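Local coordinates for sphingomyelinase C (Streptomyces griseocarneus, PDB 7CNE), which belongs to the endonuclease/exonuclease/phosphatase family of DNase I-like proteins and has their four-layered build of two packed beta-sheets flanked by helices, at residues Asn46-Leu51 against Val102-Lys107; Lys181-Asp186 against Asn253-Pro258; Asn231-Tyr236 against Tyr282-Leu287. All blocks are in the same frame, centred on the assembly; numbering follows the deposited sequence.

Contact 1 of 3, residues Asn46-Leu51 against Val102-Lys107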
ATOM      1  N   ASN A  46      11.134   6.197  -9.046  1.00 18.50           N
ATOM      2  CA  ASN A  46      11.272   5.557  -7.752  1.00 18.65           C
ATOM      3  C   ASN A  46      12.193   4.348  -7.841  1.00 16.71           C
ATOM      4  O   ASN A  46      12.493   3.836  -8.919  1.00 17.67           O
ATOM      5  CB  ASN A  46       9.899   5.145  -7.218  1.00 19.49           C
ATOM      6  CG  ASN A  46       8.957   6.316  -7.139  1.00 20.82           C
ATOM      7  OD1 ASN A  46       9.190   7.251  -6.372  1.00 18.88           O
ATOM      8  ND2 ASN A  46       7.905   6.293  -7.945  1.00 18.50           N
ATOM      9  N   ASP A  47      12.623   3.872  -6.672  1.00 16.69           N
ATOM     10  CA  ASP A  47      13.315   2.593  -6.584  1.00 15.04           C
ATOM     11  C   ASP A  47      12.362   1.436  -6.293  1.00 17.72           C
ATOM     12  O   ASP A  47      12.560   0.323  -6.799  1.00 15.80           O
ATOM     13  CB  ASP A  47      14.380   2.678  -5.499  1.00 16.85           C
ATOM     14  CG  ASP A  47      15.491   3.613  -5.885  1.00 19.41           C
ATOM     15  OD1 ASP A  47      16.235   3.239  -6.806  1.00 18.89           O
ATOM     16  OD2 ASP A  47      15.587   4.714  -5.301  1.00 18.44           O
ATOM     17  N   VAL A  48      11.354   1.675  -5.467  1.00 14.71           N
ATOM     18  CA  VAL A  48      10.380   0.656  -5.075  1.00 14.69           C
ATOM     19  C   VAL A  48       9.007   1.296  -5.138  1.00 18.14           C
ATOM     20  O   VAL A  48       8.845   2.465  -4.768  1.00 16.92           O
ATOM     21  CB  VAL A  48      10.666   0.105  -3.656  1.00 17.45           C
ATOM     22  CG1 VAL A  48       9.656  -0.973  -3.263  1.00 13.79           C
ATOM     23  CG2 VAL A  48      12.104  -0.430  -3.556  1.00 17.34           C
ATOM     24  N   VAL A  49       8.021   0.538  -5.630  1.00 17.27           N
ATOM     25  CA  VAL A  49       6.623   0.960  -5.666  1.00 14.51           C
ATOM     26  C   VAL A  49       5.797  -0.113  -4.968  1.00 16.38           C
ATOM     27  O   VAL A  49       5.910  -1.302  -5.296  1.00 17.50           O
ATOM     28  CB  VAL A  49       6.113   1.190  -7.108  1.00 16.76           C
ATOM     29  CG1 VAL A  49       4.618   1.577  -7.101  1.00 16.25           C
ATOM     30  CG2 VAL A  49       6.942   2.273  -7.816  1.00 18.35           C
ATOM     31  N   VAL A  50       4.991   0.300  -3.991  1.00 15.80           N
ATOM     32  CA  VAL A  50       4.059  -0.585  -3.293  1.00 15.92           C
ATOM     33  C   VAL A  50       2.647  -0.093  -3.590  1.00 16.58           C
ATOM     34  O   VAL A  50       2.299   1.054  -3.270  1.00 15.19           O
ATOM     35  CB  VAL A  50       4.320  -0.630  -1.776  1.00 15.39           C
ATOM     36  CG1 VAL A  50       3.381  -1.633  -1.109  1.00 16.94           C
ATOM     37  CG2 VAL A  50       5.770  -1.015  -1.483  1.00 16.56           C
ATOM     38  N   LEU A  51       1.835  -0.959  -4.191  1.00 14.68           N
ATOM     39  CA  LEU A  51       0.468  -0.636  -4.556  1.00 15.74           C
ATOM     40  C   LEU A  51      -0.514  -1.368  -3.654  1.00 15.23           C
ATOM     41  O   LEU A  51      -0.273  -2.508  -3.251  1.00 15.64           O
ATOM     42  CB  LEU A  51       0.184  -1.020  -6.011  1.00 15.34           C
ATOM     43  CG  LEU A  51       1.111  -0.377  -7.046  1.00 18.89           C
ATOM     44  CD1 LEU A  51       0.724  -0.884  -8.438  1.00 14.63           C
ATOM     45  CD2 LEU A  51       0.991   1.141  -6.963  1.00 14.39           C
ATOM     46  N   VAL A 102      -2.316  -6.153  -2.861  1.00 16.45           N
ATOM     47  CA  VAL A 102      -0.989  -5.573  -2.665  1.00 14.52           C
ATOM     48  C   VAL A 102       0.002  -6.210  -3.632  1.00 15.84           C
ATOM     49  O   VAL A 102       0.078  -7.443  -3.735  1.00 16.29           O
ATOM     50  CB  VAL A 102      -0.520  -5.746  -1.208  1.00 16.77           C
ATOM     51  CG1 VAL A 102       0.931  -5.329  -1.059  1.00 15.94           C
ATOM     52  CG2 VAL A 102      -1.407  -4.922  -0.277  1.00 15.28           C
ATOM     53  N   THR A 103       0.792  -5.375  -4.315  1.00 14.52           N
ATOM     54  CA  THR A 103       1.937  -5.863  -5.072  1.00 16.08           C
ATOM     55  C   THR A 103       3.110  -4.895  -4.906  1.00 15.97           C
ATOM     56  O   THR A 103       2.920  -3.695  -4.687  1.00 17.10           O
ATOM     57  CB  THR A 103       1.577  -6.053  -6.569  1.00 17.31           C
ATOM     58  OG1 THR A 103       2.719  -6.540  -7.285  1.00 18.19           O
ATOM     59  CG2 THR A 103       1.129  -4.740  -7.177  1.00 15.20           C
ATOM     60  N   VAL A 104       4.325  -5.432  -4.982  1.00 14.87           N
ATOM     61  CA  VAL A 104       5.553  -4.657  -4.826  1.00 15.46           C
ATOM     62  C   VAL A 104       6.341  -4.747  -6.122  1.00 16.08           C
ATOM     63  O   VAL A 104       6.600  -5.852  -6.614  1.00 15.35           O
ATOM     64  CB  VAL A 104       6.422  -5.159  -3.652  1.00 13.19           C
ATOM     65  CG1 VAL A 104       7.715  -4.343  -3.562  1.00 17.10           C
ATOM     66  CG2 VAL A 104       5.645  -5.114  -2.334  1.00 15.25           C
ATOM     67  N   LEU A 105       6.742  -3.585  -6.649  1.00 15.02           N
ATOM     68  CA  LEU A 105       7.516  -3.459  -7.879  1.00 15.98           C
ATOM     69  C   LEU A 105       8.853  -2.805  -7.555  1.00 17.12           C
ATOM     70  O   LEU A 105       8.925  -1.887  -6.724  1.00 16.82           O
ATOM     71  CB  LEU A 105       6.771  -2.609  -8.935  1.00 16.24           C
ATOM     72  CG  LEU A 105       5.236  -2.681  -8.943  1.00 17.47           C
ATOM     73  CD1 LEU A 105       4.600  -1.673  -9.938  1.00 15.88           C
ATOM     74  CD2 LEU A 105       4.757  -4.094  -9.239  1.00 17.27           C
ATOM     75  N   SER A 106       9.907  -3.250  -8.224  1.00 16.46           N
ATOM     76  CA  SER A 106      11.243  -2.837  -7.833  1.00 16.46           C
ATOM     77  C   SER A 106      12.136  -2.670  -9.050  1.00 17.65           C
ATOM     78  O   SER A 106      12.143  -3.522  -9.942  1.00 17.02           O
ATOM     79  CB  SER A 106      11.855  -3.863  -6.870  1.00 18.39           C
ATOM     80  OG  SER A 106      13.172  -3.503  -6.525  1.00 19.23           O
ATOM     81  N   LYS A 107      12.884  -1.567  -9.062  1.00 14.78           N
ATOM     82  CA  LYS A 107      13.977  -1.373 -10.006  1.00 17.26           C
ATOM     83  C   LYS A 107      15.120  -2.354  -9.755  1.00 20.94           C
ATOM     84  O   LYS A 107      15.851  -2.714 -10.687  1.00 20.91           O
ATOM     85  CB  LYS A 107      14.449   0.086  -9.896  1.00 19.18           C
ATOM     86  CG  LYS A 107      15.767   0.402 -10.549  1.00 27.75           C
ATOM     87  CD  LYS A 107      16.108   1.872 -10.383  1.00 25.38           C
ATOM     88  CE  LYS A 107      17.413   2.186 -11.085  1.00 26.22           C
ATOM     89  NZ  LYS A 107      17.749   3.618 -10.920  1.00 26.87           N
TER
HETATM   90  O   HOH W   1      17.735   4.593  -8.565  1.00 22.89           O

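Contact 2 of 3, residues Lys181-Asp186 against Asn253-Pro258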
ATOM      1  N   LYS A 181      12.791 -13.411  11.274  1.00 23.00           N
ATOM      2  CA  LYS A 181      13.756 -13.454  10.183  1.00 22.05           C
ATOM      3  C   LYS A 181      15.175 -13.143  10.646  1.00 24.99           C
ATOM      4  O   LYS A 181      16.121 -13.382   9.886  1.00 21.56           O
ATOM      5  CB  LYS A 181      13.351 -12.459   9.084  1.00 25.16           C
ATOM      6  CG  LYS A 181      12.172 -12.899   8.205  1.00 22.57           C
ATOM      7  CD  LYS A 181      12.551 -14.068   7.300  1.00 27.04           C
ATOM      8  CE  LYS A 181      11.351 -14.565   6.486  1.00 23.54           C
ATOM      9  NZ  LYS A 181      11.746 -15.706   5.593  1.00 24.84           N
ATOM     10  N   ASN A 182      15.340 -12.598  11.851  1.00 20.84           N
ATOM     11  CA  ASN A 182      16.653 -12.228  12.392  1.00 25.15           C
ATOM     12  C   ASN A 182      17.455 -11.402  11.386  1.00 25.47           C
ATOM     13  O   ASN A 182      18.594 -11.726  11.038  1.00 25.85           O
ATOM     14  CB  ASN A 182      17.432 -13.474  12.829  1.00 26.15           C
ATOM     15  CG  ASN A 182      16.792 -14.175  14.016  1.00 30.47           C
ATOM     16  OD1 ASN A 182      16.389 -13.539  14.997  1.00 35.83           O
ATOM     17  ND2 ASN A 182      16.687 -15.491  13.929  1.00 38.14           N
ATOM     18  N   ILE A 183      16.847 -10.322  10.917  1.00 22.83           N
ATOM     19  CA  ILE A 183      17.484  -9.476   9.901  1.00 22.19           C
ATOM     20  C   ILE A 183      18.662  -8.735  10.526  1.00 21.40           C
ATOM     21  O   ILE A 183      18.497  -8.100  11.581  1.00 23.59           O
ATOM     22  CB  ILE A 183      16.464  -8.494   9.318  1.00 24.00           C
ATOM     23  CG1 ILE A 183      15.313  -9.262   8.662  1.00 21.91           C
ATOM     24  CG2 ILE A 183      17.144  -7.524   8.320  1.00 21.02           C
ATOM     25  CD1 ILE A 183      14.124  -8.382   8.296  1.00 20.02           C
ATOM     26  N   PRO A 184      19.845  -8.755   9.910  1.00 24.86           N
ATOM     27  CA  PRO A 184      20.979  -7.993  10.456  1.00 26.34           C
ATOM     28  C   PRO A 184      20.645  -6.514  10.628  1.00 27.20           C
ATOM     29  O   PRO A 184      20.005  -5.895   9.774  1.00 26.92           O
ATOM     30  CB  PRO A 184      22.083  -8.196   9.409  1.00 26.24           C
ATOM     31  CG  PRO A 184      21.690  -9.404   8.631  1.00 30.63           C
ATOM     32  CD  PRO A 184      20.183  -9.461   8.662  1.00 26.08           C
ATOM     33  N   ALA A 185      21.106  -5.941  11.745  1.00 26.41           N
ATOM     34  CA  ALA A 185      20.775  -4.552  12.058  1.00 27.40           C
ATOM     35  C   ALA A 185      21.337  -3.584  11.025  1.00 27.08           C
ATOM     36  O   ALA A 185      20.799  -2.486  10.848  1.00 26.49           O
ATOM     37  CB  ALA A 185      21.283  -4.192  13.453  1.00 30.73           C
ATOM     38  N   ASP A 186      22.404  -3.966  10.330  1.00 26.73           N
ATOM     39  CA  ASP A 186      22.996  -3.094   9.326  1.00 28.22           C
ATOM     40  C   ASP A 186      22.231  -3.105   8.006  1.00 28.99           C
ATOM     41  O   ASP A 186      22.641  -2.410   7.071  1.00 27.91           O
ATOM     42  CB  ASP A 186      24.453  -3.494   9.083  1.00 31.28           C
ATOM     43  CG  ASP A 186      24.570  -4.775   8.290  1.00 32.13           C
ATOM     44  OD1 ASP A 186      24.186  -5.834   8.812  1.00 33.71           O
ATOM     45  OD2 ASP A 186      25.013  -4.722   7.124  1.00 44.64           O
ATOM     46  N   ASN A 253      12.821   0.239  13.863  1.00 19.47           N
ATOM     47  CA  ASN A 253      13.751   0.609  14.925  1.00 24.93           C
ATOM     48  C   ASN A 253      14.913  -0.376  15.000  1.00 25.34           C
ATOM     49  O   ASN A 253      14.743  -1.583  14.811  1.00 23.21           O
ATOM     50  CB  ASN A 253      13.036   0.669  16.274  1.00 20.70           C
ATOM     51  CG  ASN A 253      12.156   1.897  16.408  1.00 23.12           C
ATOM     52  OD1 ASN A 253      12.516   2.982  15.941  1.00 23.23           O
ATOM     53  ND2 ASN A 253      10.999   1.735  17.055  1.00 23.46           N
ATOM     54  N   GLY A 254      16.105   0.151  15.272  1.00 27.26           N
ATOM     55  CA  GLY A 254      17.282  -0.676  15.422  1.00 25.78           C
ATOM     56  C   GLY A 254      17.965  -1.075  14.132  1.00 29.45           C
ATOM     57  O   GLY A 254      18.956  -1.811  14.181  1.00 31.04           O
ATOM     58  N   HIS A 255      17.480  -0.627  12.979  1.00 21.68           N
ATOM     59  CA  HIS A 255      18.102  -0.969  11.711  1.00 21.72           C
ATOM     60  C   HIS A 255      18.656   0.287  11.061  1.00 22.99           C
ATOM     61  O   HIS A 255      18.181   1.398  11.318  1.00 23.94           O
ATOM     62  CB  HIS A 255      17.106  -1.673  10.782  1.00 22.31           C
ATOM     63  CG  HIS A 255      16.814  -3.079  11.201  1.00 22.60           C
ATOM     64  ND1 HIS A 255      17.474  -4.163  10.666  1.00 19.55           N
ATOM     65  CD2 HIS A 255      15.987  -3.572  12.155  1.00 22.78           C
ATOM     66  CE1 HIS A 255      17.042  -5.269  11.247  1.00 23.38           C
ATOM     67  NE2 HIS A 255      16.139  -4.938  12.154  1.00 22.84           N
ATOM     68  N   ALA A 256      19.685   0.103  10.242  1.00 23.43           N
ATOM     69  CA  ALA A 256      20.236   1.224   9.499  1.00 22.93           C
ATOM     70  C   ALA A 256      19.152   1.871   8.643  1.00 27.22           C
ATOM     71  O   ALA A 256      18.226   1.209   8.159  1.00 24.31           O
ATOM     72  CB  ALA A 256      21.404   0.761   8.626  1.00 27.65           C
ATOM     73  N   ARG A 257      19.256   3.183   8.484  1.00 22.92           N
ATOM     74  CA  ARG A 257      18.317   3.947   7.676  1.00 21.34           C
ATOM     75  C   ARG A 257      18.984   5.257   7.300  1.00 23.70           C
ATOM     76  O   ARG A 257      19.912   5.693   7.986  1.00 24.01           O
ATOM     77  CB  ARG A 257      17.004   4.202   8.437  1.00 22.39           C
ATOM     78  CG  ARG A 257      17.132   5.165   9.623  1.00 22.00           C
ATOM     79  CD  ARG A 257      15.741   5.487  10.186  1.00 24.37           C
ATOM     80  NE  ARG A 257      15.769   6.483  11.255  1.00 26.80           N
ATOM     81  CZ  ARG A 257      15.869   6.185  12.547  1.00 29.15           C
ATOM     82  NH1 ARG A 257      15.949   4.916  12.929  1.00 21.55           N
ATOM     83  NH2 ARG A 257      15.880   7.154  13.460  1.00 29.01           N
ATOM     84  N   PRO A 258      18.566   5.888   6.204  1.00 23.13           N
ATOM     85  CA  PRO A 258      19.120   7.205   5.872  1.00 21.40           C
ATOM     86  C   PRO A 258      18.668   8.271   6.863  1.00 27.74           C
ATOM     87  O   PRO A 258      17.558   8.237   7.403  1.00 21.04           O
ATOM     88  CB  PRO A 258      18.569   7.485   4.465  1.00 22.87           C
ATOM     89  CG  PRO A 258      18.147   6.132   3.929  1.00 21.00           C
ATOM     90  CD  PRO A 258      17.678   5.384   5.141  1.00 19.90           C
TER

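Contact 3 of 3, residues Asn231-Tyr236 against Tyr282-Leu287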
ATOM      1  N   ASN A 231      -9.901  15.595  -2.788  1.00 24.80           N
ATOM      2  CA  ASN A 231      -9.750  14.498  -3.737  1.00 22.96           C
ATOM      3  C   ASN A 231     -11.129  14.149  -4.289  1.00 23.60           C
ATOM      4  O   ASN A 231     -12.045  13.841  -3.521  1.00 25.71           O
ATOM      5  CB  ASN A 231      -9.077  13.286  -3.080  1.00 21.78           C
ATOM      6  CG  ASN A 231      -8.918  12.117  -4.039  1.00 22.89           C
ATOM      7  OD1 ASN A 231      -9.904  11.509  -4.445  1.00 22.19           O
ATOM      8  ND2 ASN A 231      -7.677  11.805  -4.412  1.00 20.55           N
ATOM      9  N   SER A 232     -11.273  14.185  -5.620  1.00 23.82           N
ATOM     10  CA  SER A 232     -12.598  14.077  -6.232  1.00 27.28           C
ATOM     11  C   SER A 232     -13.218  12.691  -6.054  1.00 29.57           C
ATOM     12  O   SER A 232     -14.445  12.580  -5.918  1.00 27.67           O
ATOM     13  CB  SER A 232     -12.525  14.450  -7.718  1.00 25.50           C
ATOM     14  OG  SER A 232     -11.728  13.541  -8.454  1.00 25.16           O
ATOM     15  N   ILE A 233     -12.406  11.628  -6.037  1.00 24.30           N
ATOM     16  CA  ILE A 233     -12.948  10.290  -5.782  1.00 23.99           C
ATOM     17  C   ILE A 233     -13.319  10.128  -4.309  1.00 25.97           C
ATOM     18  O   ILE A 233     -14.403   9.630  -3.976  1.00 28.12           O
ATOM     19  CB  ILE A 233     -11.951   9.204  -6.232  1.00 24.05           C
ATOM     20  CG1 ILE A 233     -11.798   9.227  -7.755  1.00 23.63           C
ATOM     21  CG2 ILE A 233     -12.416   7.813  -5.735  1.00 22.84           C
ATOM     22  CD1 ILE A 233     -10.737   8.272  -8.291  1.00 21.41           C
ATOM     23  N   ALA A 234     -12.422  10.525  -3.400  1.00 24.19           N
ATOM     24  CA  ALA A 234     -12.731  10.375  -1.981  1.00 26.58           C
ATOM     25  C   ALA A 234     -13.944  11.213  -1.596  1.00 29.84           C
ATOM     26  O   ALA A 234     -14.772  10.782  -0.782  1.00 27.78           O
ATOM     27  CB  ALA A 234     -11.525  10.751  -1.119  1.00 22.12           C
ATOM     28  N   ALA A 235     -14.069  12.414  -2.179  1.00 27.08           N
ATOM     29  CA  ALA A 235     -15.204  13.279  -1.871  1.00 27.46           C
ATOM     30  C   ALA A 235     -16.520  12.688  -2.361  1.00 28.67           C
ATOM     31  O   ALA A 235     -17.562  12.893  -1.729  1.00 28.95           O
ATOM     32  CB  ALA A 235     -14.994  14.668  -2.474  1.00 26.74           C
ATOM     33  N   TYR A 236     -16.493  11.959  -3.477  1.00 29.38           N
ATOM     34  CA  TYR A 236     -17.707  11.318  -3.968  1.00 30.71           C
ATOM     35  C   TYR A 236     -18.106  10.136  -3.095  1.00 32.20           C
ATOM     36  O   TYR A 236     -19.295   9.916  -2.840  1.00 31.64           O
ATOM     37  CB  TYR A 236     -17.515  10.861  -5.410  1.00 27.75           C
ATOM     38  CG  TYR A 236     -18.667  10.047  -5.938  1.00 30.86           C
ATOM     39  CD1 TYR A 236     -19.896  10.643  -6.199  1.00 38.69           C
ATOM     40  CD2 TYR A 236     -18.539   8.685  -6.162  1.00 34.51           C
ATOM     41  CE1 TYR A 236     -20.962   9.907  -6.684  1.00 40.78           C
ATOM     42  CE2 TYR A 236     -19.603   7.939  -6.647  1.00 35.28           C
ATOM     43  CZ  TYR A 236     -20.813   8.558  -6.904  1.00 41.62           C
ATOM     44  OH  TYR A 236     -21.879   7.830  -7.384  1.00 49.50           O
ATOM     45  N   TYR A 282     -20.501  11.112 -14.330  1.00 38.43           N
ATOM     46  CA  TYR A 282     -19.659  11.583 -13.241  1.00 34.33           C
ATOM     47  C   TYR A 282     -18.251  11.795 -13.773  1.00 30.59           C
ATOM     48  O   TYR A 282     -17.693  10.907 -14.429  1.00 31.57           O
ATOM     49  CB  TYR A 282     -19.650  10.584 -12.078  1.00 32.90           C
ATOM     50  CG  TYR A 282     -20.992  10.403 -11.404  1.00 40.19           C
ATOM     51  CD1 TYR A 282     -21.434  11.301 -10.440  1.00 43.99           C
ATOM     52  CD2 TYR A 282     -21.817   9.330 -11.730  1.00 41.94           C
ATOM     53  CE1 TYR A 282     -22.666  11.138  -9.817  1.00 47.92           C
ATOM     54  CE2 TYR A 282     -23.048   9.154 -11.108  1.00 46.52           C
ATOM     55  CZ  TYR A 282     -23.467  10.063 -10.155  1.00 48.45           C
ATOM     56  OH  TYR A 282     -24.688   9.905  -9.536  1.00 49.85           O
ATOM     57  N   THR A 283     -17.681  12.968 -13.503  1.00 31.75           N
ATOM     58  CA  THR A 283     -16.338  13.308 -13.958  1.00 30.74           C
ATOM     59  C   THR A 283     -15.418  13.485 -12.756  1.00 25.63           C
ATOM     60  O   THR A 283     -15.765  14.184 -11.803  1.00 29.67           O
ATOM     61  CB  THR A 283     -16.348  14.578 -14.818  1.00 33.70           C
ATOM     62  OG1 THR A 283     -17.114  14.339 -16.007  1.00 33.47           O
ATOM     63  CG2 THR A 283     -14.924  14.957 -15.218  1.00 30.53           C
ATOM     64  N   TYR A 284     -14.248  12.856 -12.811  1.00 25.60           N
ATOM     65  CA  TYR A 284     -13.273  12.904 -11.732  1.00 25.35           C
ATOM     66  C   TYR A 284     -11.950  13.450 -12.253  1.00 24.38           C
ATOM     67  O   TYR A 284     -11.649  13.364 -13.447  1.00 26.45           O
ATOM     68  CB  TYR A 284     -13.061  11.513 -11.119  1.00 25.81           C
ATOM     69  CG  TYR A 284     -14.344  10.916 -10.588  1.00 27.14           C
ATOM     70  CD1 TYR A 284     -15.127  10.081 -11.376  1.00 25.08           C
ATOM     71  CD2 TYR A 284     -14.782  11.212  -9.304  1.00 28.25           C
ATOM     72  CE1 TYR A 284     -16.321   9.540 -10.889  1.00 24.64           C
ATOM     73  CE2 TYR A 284     -15.963  10.677  -8.810  1.00 29.24           C
ATOM     74  CZ  TYR A 284     -16.725   9.845  -9.609  1.00 28.80           C
ATOM     75  OH  TYR A 284     -17.894   9.324  -9.108  1.00 32.20           O
ATOM     76  N   THR A 285     -11.157  14.012 -11.337  1.00 22.19           N
ATOM     77  CA  THR A 285      -9.853  14.570 -11.682  1.00 26.29           C
ATOM     78  C   THR A 285      -8.754  13.994 -10.799  1.00 25.36           C
ATOM     79  O   THR A 285      -7.739  14.651 -10.560  1.00 23.03           O
ATOM     80  CB  THR A 285      -9.856  16.099 -11.594  1.00 23.66           C
ATOM     81  OG1 THR A 285     -10.561  16.514 -10.421  1.00 27.01           O
ATOM     82  CG2 THR A 285     -10.507  16.723 -12.842  1.00 27.74           C
ATOM     83  N   ASP A 286      -8.947  12.770 -10.298  1.00 23.19           N
ATOM     84  CA  ASP A 286      -7.909  12.049  -9.570  1.00 20.97           C
ATOM     85  C   ASP A 286      -7.908  10.601 -10.023  1.00 22.77           C
ATOM     86  O   ASP A 286      -8.935  10.077 -10.465  1.00 21.31           O
ATOM     87  CB  ASP A 286      -8.102  12.101  -8.051  1.00 21.21           C
ATOM     88  CG  ASP A 286      -8.132  13.516  -7.521  1.00 25.20           C
ATOM     89  OD1 ASP A 286      -9.218  14.129  -7.547  1.00 22.43           O
ATOM     90  OD2 ASP A 286      -7.068  14.014  -7.096  1.00 23.79           O
ATOM     91  N   LEU A 287      -6.745   9.956  -9.907  1.00 18.57           N
ATOM     92  CA  LEU A 287      -6.619   8.575 -10.349  1.00 22.50           C
ATOM     93  C   LEU A 287      -7.011   7.580  -9.264  1.00 19.69           C
ATOM     94  O   LEU A 287      -7.175   6.390  -9.556  1.00 21.18           O
ATOM     95  CB  LEU A 287      -5.193   8.307 -10.834  1.00 21.60           C
ATOM     96  CG  LEU A 287      -4.831   9.055 -12.128  1.00 23.13           C
ATOM     97  CD1 LEU A 287      -3.396   8.771 -12.551  1.00 19.81           C
ATOM     98  CD2 LEU A 287      -5.795   8.686 -13.244  1.00 22.17           C
TER

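Contact 1 of 3, residues Asn46-Leu51 against Val102-Lys107
Strands 48-51 and 103-106 run antiparallel, their axes 4.7 Å apart at closest, with V48 opposite S106, V49 opposite L105, V50 opposite V104 and L51 opposite T103. The hydrogen-bonded pairs are V49-L105 and L51-T103. V49 and L105 exchange two bonds, V49 N to L105 O and L105 N to V49 O each measuring 2.8 Å, while T103 N to L51 O is longer at 3.2 Å. Beyond V48, K107 N adds one more bond to D47 O. V48, V50 and V104, from the non-hydrogen-bonded pairs, share one face. V104 splits its isopropyl group between two neighbours: CG1 meets V48 CG1 at 3.9 Å, and CG2 lies alongside V50 CG2 at 4.2 Å. V48 can offer that methyl because CG1 is anti to the backbone N (chi1 -179°), CG2 lying beside N, anti to the carbonyl carbon. On the opposite face L51 CB lies beside T103 CG2 at 4.0 Å, whereas T103 OG1 turns to T75 O. L105 CD1 closes this side against L51 CD1. At the polar end, D47 OD1 and K107 NZ remain 4.4 Å apart, too far for a salt bridge but spanned by a water; OD1 is also held by W108 NE1, and OD2 by K11 N. The valine face packs on strand 131-139 of the other sheet, and the L51, T103 and L105 face meets helix 57-66. This is the interior strand pairing of a DNase I-like sandwich, one face turned to the second sheet and the other to a helix.

Contact 2 of 3, residues Lys181-Asp186 against Asn253-Pro258
The imidazole of H255 meets 181-186 by its edge: P184 O and I183 O both lie near the ring plane, while A185 CA approaches obliquely. ND1 donates to E187 O, and P184 O, 3.2 Å from ND1, receives only a weak second bond, strongly bent at 121°. CE1 faces I183 O at 3.2 Å, and I183 CG2 comes to 3.7 Å of CE1 from out of the ring plane, with the isoleucine lying across the histidine at about a right angle. With CG beside the backbone N and anti to the carbonyl carbon (chi1 -73°), the H255 ring swings back to the carbonyls of the other loop although its CB does not point there. The stronger link is between backbones. A256 N donates to A185 O at 2.9 Å, almost straight out from the carbonyl, and H255 CA adds a CA-H...O contact to that same oxygen at 3.2 Å. Two methyl groups each lie against a carbonyl oxygen of the other loop, A185 CB at 3.4 Å from G254 O and A256 CB at 3.7 Å from D186 O. V189 of strand 188-192 touches both I183 and H255. The contact is a surface meeting of two connecting loops, one entering strand 188-192 from helix 162-180, the other carrying the chain from strand 247-251 to strand 261-265, and so from one sheet of the sandwich to the other.

Contact 3 of 3, residues Asn231-Tyr236 against Tyr282-Leu287
S232 and D286 grip each other twice: D286 OD1 accepts from S232 N at 2.8 Å, above the carboxylate plane, and from S232 OG at 2.7 Å through its anti lone pair. The serine hydroxyl thereby passes on a chain of bonds, since S232 OG itself accepts from T285 N at 3.0 Å. I233 presses on the neighbouring atoms, its CD1 lying 3.4 Å from D286 O; its side chain crosses Y284 at about a right angle, CG1 lying against CD2.

Further along the helix Y236 takes over. Its CG is anti to the backbone N (chi1 173°), which lays the ring against the end of Y284: Y284 OH stands over one face, 3.1 Å from Y236 CD2 and displaced to the rim. The two rings form an offset edge-to-face pair, the edge of Y284 turned toward the face of Y236, with planes at 71°. Y236 CB and S232 O sit at the edge of Y284, in its plane, while Y236 OH lies over a face of Y282, whose ring is inclined at 50° to that of Y236.

The next shell fixes the serine end. N231 is the N-cap: its OD1 accepts from A234 N at 2.9 Å and weakly from I233 N. The N231 amide stacks on the D286 carboxylate, ND2 and OD2 being 3.5 Å apart, while ND2 bonds to S288 O. W273 NE1 holds D286 O, and the rings of W273 and W28 meet Y284. A capped helix start, its first turn pinned by an aspartate, thus joins the 273-276/281-284 beta-hairpin through a tyrosine cluster, Y236 from the helix and Y282 and Y284 from the hairpin, consistent with the protruding hairpin known from other bacterial sphingomyelinases.

Overall arrangement
Contact 1 is the core member of the set, two neighbouring strands of one sheet joined by regular backbone bonds and aliphatic packing, with its charged side chains, D47 and K107, at one end. Contacts 2 and 3 lie on opposite sides of the chain's centre, their centres about 39 Å apart. Contact 2 is a surface junction of loops that rests on one backbone bond and an imidazole edge set against carbonyls. Contact 3, partly buried, sets a short helix against a hairpin through aromatic rings and a carboxylate bonded directly across the contact. None touches another or shares an element with it; along the sequence contact 1 closes first, whereas the segments of contacts 2 and 3 alternate.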